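Side-chain contact in Hpy188I (Helicobacter pylori, PDB 3OQG), which is a GIY-YIG family restriction endonuclease that binds and cleaves double-stranded DNA at its recognition site, probably with the help of a divalent metal ion: residues A[42-47]-A[64-69]. Numbering follows the deposited sequence.
Sequences NLLCEL and KNMKNE
Leu44 of segment 42-47, on strand 42-50, lies across from Asn65 and Met66 of a loop that makes a type I beta turn from Asn65 to Asn68, with the CA atoms of Leu44 and Asn65 7.3 Å apart. The turn is closed by a hydrogen bond of 3.2 Å from Asn68 N to Asn65 O. No hydrogen bond joins the two segments; they meet mainly by van der Waals packing. Met66, a selenomethionine, brings the loop to the strand. Its chain bends at both chi2 (-60°) and chi3 (-58°), which curls SE back to the strand at the Leu44-Cys45 step. There Met66 SE lies 3.6 Å from the carbonyl oxygen Leu44 O. Its apolar contacts are with Leu44 CD1, 3.9 Å from SE, and with Cys45 CB. Leu44 holds CG anti to its backbone nitrogen (chi1 178°), and its CD1 methyl touches both loop residues. This same methyl carbon lies 3.9 Å from Asn65 CB. Asn65 takes part through CB, and its side chain crosses that of Leu44 at about a right angle. Its amide ND2 instead hydrogen-bonds to Asp62 OD2, and Asp62 also forms a salt bridge with Lys64. Leu44 and Cys45 both face Val131 on strand 129-134, a classic beta bulge in the antiparallel sheet. The contact packs the connection between strands 55-60 and 71-77 against the bulged part of strand 42-50. Met66 also touches Ile58 and Ala60 of strand 55-60, while Ile91 of helix 91-98 packs on both Leu44 and Met66.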
loop_
_atom_site.group_PDB
_atom_site.type_symbol
_atom_site.label_atom_id
_atom_site.label_comp_id
_atom_site.label_asym_id
_atom_site.label_seq_id
_atom_site.Cartn_x
_atom_site.Cartn_y
_atom_site.Cartn_z
ATOM N N ASN A 42 -18.878 14.903 2.431
ATOM C CA ASN A 42 -20.157 14.847 1.753
ATOM C C ASN A 42 -20.427 13.390 1.340
ATOM O O ASN A 42 -19.510 12.658 0.958
ATOM C CB ASN A 42 -20.141 15.736 0.520
ATOM C CG ASN A 42 -19.774 17.175 0.837
ATOM O OD1 ASN A 42 -18.711 17.659 0.432
ATOM N ND2 ASN A 42 -20.645 17.862 1.561
ATOM N N LEU A 43 -21.677 12.970 1.435
ATOM C CA LEU A 43 -22.071 11.632 0.979
ATOM C C LEU A 43 -21.647 11.405 -0.471
ATOM O O LEU A 43 -21.962 12.208 -1.365
ATOM C CB LEU A 43 -23.598 11.473 1.092
ATOM C CG LEU A 43 -24.175 10.105 0.760
ATOM C CD1 LEU A 43 -23.641 9.039 1.712
ATOM C CD2 LEU A 43 -25.679 10.214 0.861
ATOM N N LEU A 44 -20.944 10.300 -0.695
ATOM C CA LEU A 44 -20.374 9.992 -2.011
ATOM C C LEU A 44 -21.107 8.861 -2.713
ATOM O O LEU A 44 -21.414 8.963 -3.894
ATOM C CB LEU A 44 -18.882 9.656 -1.858
ATOM C CG LEU A 44 -18.141 9.264 -3.140
ATOM C CD1 LEU A 44 -18.177 10.369 -4.188
ATOM C CD2 LEU A 44 -16.695 8.829 -2.807
ATOM N N CYS A 45 -21.381 7.777 -1.989
ATOM C CA CYS A 45 -22.021 6.597 -2.556
ATOM C C CYS A 45 -22.432 5.687 -1.417
ATOM O O CYS A 45 -22.175 5.986 -0.245
ATOM C CB CYS A 45 -21.063 5.850 -3.498
ATOM S SG CYS A 45 -19.556 5.195 -2.764
ATOM N N GLU A 46 -23.081 4.591 -1.764
ATOM C CA GLU A 46 -23.384 3.535 -0.818
ATOM C C GLU A 46 -22.808 2.261 -1.377
ATOM O O GLU A 46 -22.721 2.088 -2.615
ATOM C CB GLU A 46 -24.887 3.359 -0.631
ATOM C CG GLU A 46 -25.516 4.400 0.203
ATOM C CD GLU A 46 -27.003 4.315 0.190
ATOM O OE1 GLU A 46 -27.582 4.233 -0.935
ATOM O OE2 GLU A 46 -27.594 4.336 1.297
ATOM N N LEU A 47 -22.432 1.374 -0.462
ATOM C CA LEU A 47 -21.994 0.020 -0.799
ATOM C C LEU A 47 -23.091 -0.973 -0.406
ATOM O O LEU A 47 -23.583 -0.959 0.731
ATOM C CB LEU A 47 -20.702 -0.343 -0.060
ATOM C CG LEU A 47 -19.566 0.696 -0.144
ATOM C CD1 LEU A 47 -18.299 0.231 0.593
ATOM C CD2 LEU A 47 -19.290 1.060 -1.614
ATOM N N LYS A 64 -20.711 13.483 -9.900
ATOM C CA LYS A 64 -19.612 14.292 -10.404
ATOM C C LYS A 64 -18.262 13.946 -9.754
ATOM O O LYS A 64 -17.221 14.288 -10.320
ATOM C CB LYS A 64 -19.914 15.776 -10.229
ATOM C CG LYS A 64 -19.793 16.270 -8.792
ATOM C CD LYS A 64 -20.314 17.677 -8.591
ATOM C CE LYS A 64 -19.925 18.187 -7.213
ATOM N NZ LYS A 64 -20.258 17.203 -6.126
ATOM N N ASN A 65 -18.280 13.293 -8.579
ATOM C CA ASN A 65 -17.055 12.886 -7.869
ATOM C C ASN A 65 -16.705 11.407 -7.919
ATOM O O ASN A 65 -15.719 10.971 -7.315
ATOM C CB ASN A 65 -17.135 13.340 -6.408
ATOM C CG ASN A 65 -16.745 14.764 -6.238
ATOM O OD1 ASN A 65 -15.829 15.239 -6.909
ATOM N ND2 ASN A 65 -17.422 15.471 -5.338
HETATM N N MSE A 66 -17.474 10.626 -8.660
HETATM C CA MSE A 66 -17.227 9.190 -8.724
HETATM C C MSE A 66 -15.914 8.810 -9.419
HETATM O O MSE A 66 -15.386 7.724 -9.170
HETATM C CB MSE A 66 -18.406 8.466 -9.392
HETATM C CG MSE A 66 -19.679 8.536 -8.585
HETATM SE SE MSE A 66 -19.562 7.762 -6.794
HETATM C CE MSE A 66 -19.000 5.912 -7.250
ATOM N N LYS A 67 -15.414 9.668 -10.306
ATOM C CA LYS A 67 -14.121 9.427 -10.970
ATOM C C LYS A 67 -12.985 10.315 -10.393
ATOM O O LYS A 67 -11.860 10.277 -10.875
ATOM C CB LYS A 67 -14.260 9.542 -12.509
ATOM C CG LYS A 67 -15.130 8.409 -13.131
ATOM C CD LYS A 67 -15.245 8.454 -14.691
ATOM C CE LYS A 67 -15.851 7.138 -15.245
ATOM N NZ LYS A 67 -15.879 7.030 -16.758
ATOM N N ASN A 68 -13.300 11.097 -9.358
ATOM C CA ASN A 68 -12.313 11.930 -8.662
ATOM C C ASN A 68 -11.334 11.082 -7.857
ATOM O O ASN A 68 -11.742 10.152 -7.168
ATOM C CB ASN A 68 -12.995 12.918 -7.711
ATOM C CG ASN A 68 -13.204 14.291 -8.325
ATOM O OD1 ASN A 68 -13.201 14.457 -9.544
ATOM N ND2 ASN A 68 -13.388 15.287 -7.468
ATOM N N GLU A 69 -10.051 11.430 -7.936
ATOM C CA GLU A 69 -8.967 10.656 -7.301
ATOM C C GLU A 69 -8.410 11.375 -6.080
ATOM O O GLU A 69 -8.210 12.582 -6.128
ATOM C CB GLU A 69 -7.830 10.495 -8.309
ATOM C CG GLU A 69 -8.224 9.793 -9.571
ATOM C CD GLU A 69 -7.057 9.567 -10.497
ATOM O OE1 GLU A 69 -6.383 10.556 -10.865
ATOM O OE2 GLU A 69 -6.819 8.396 -10.855
#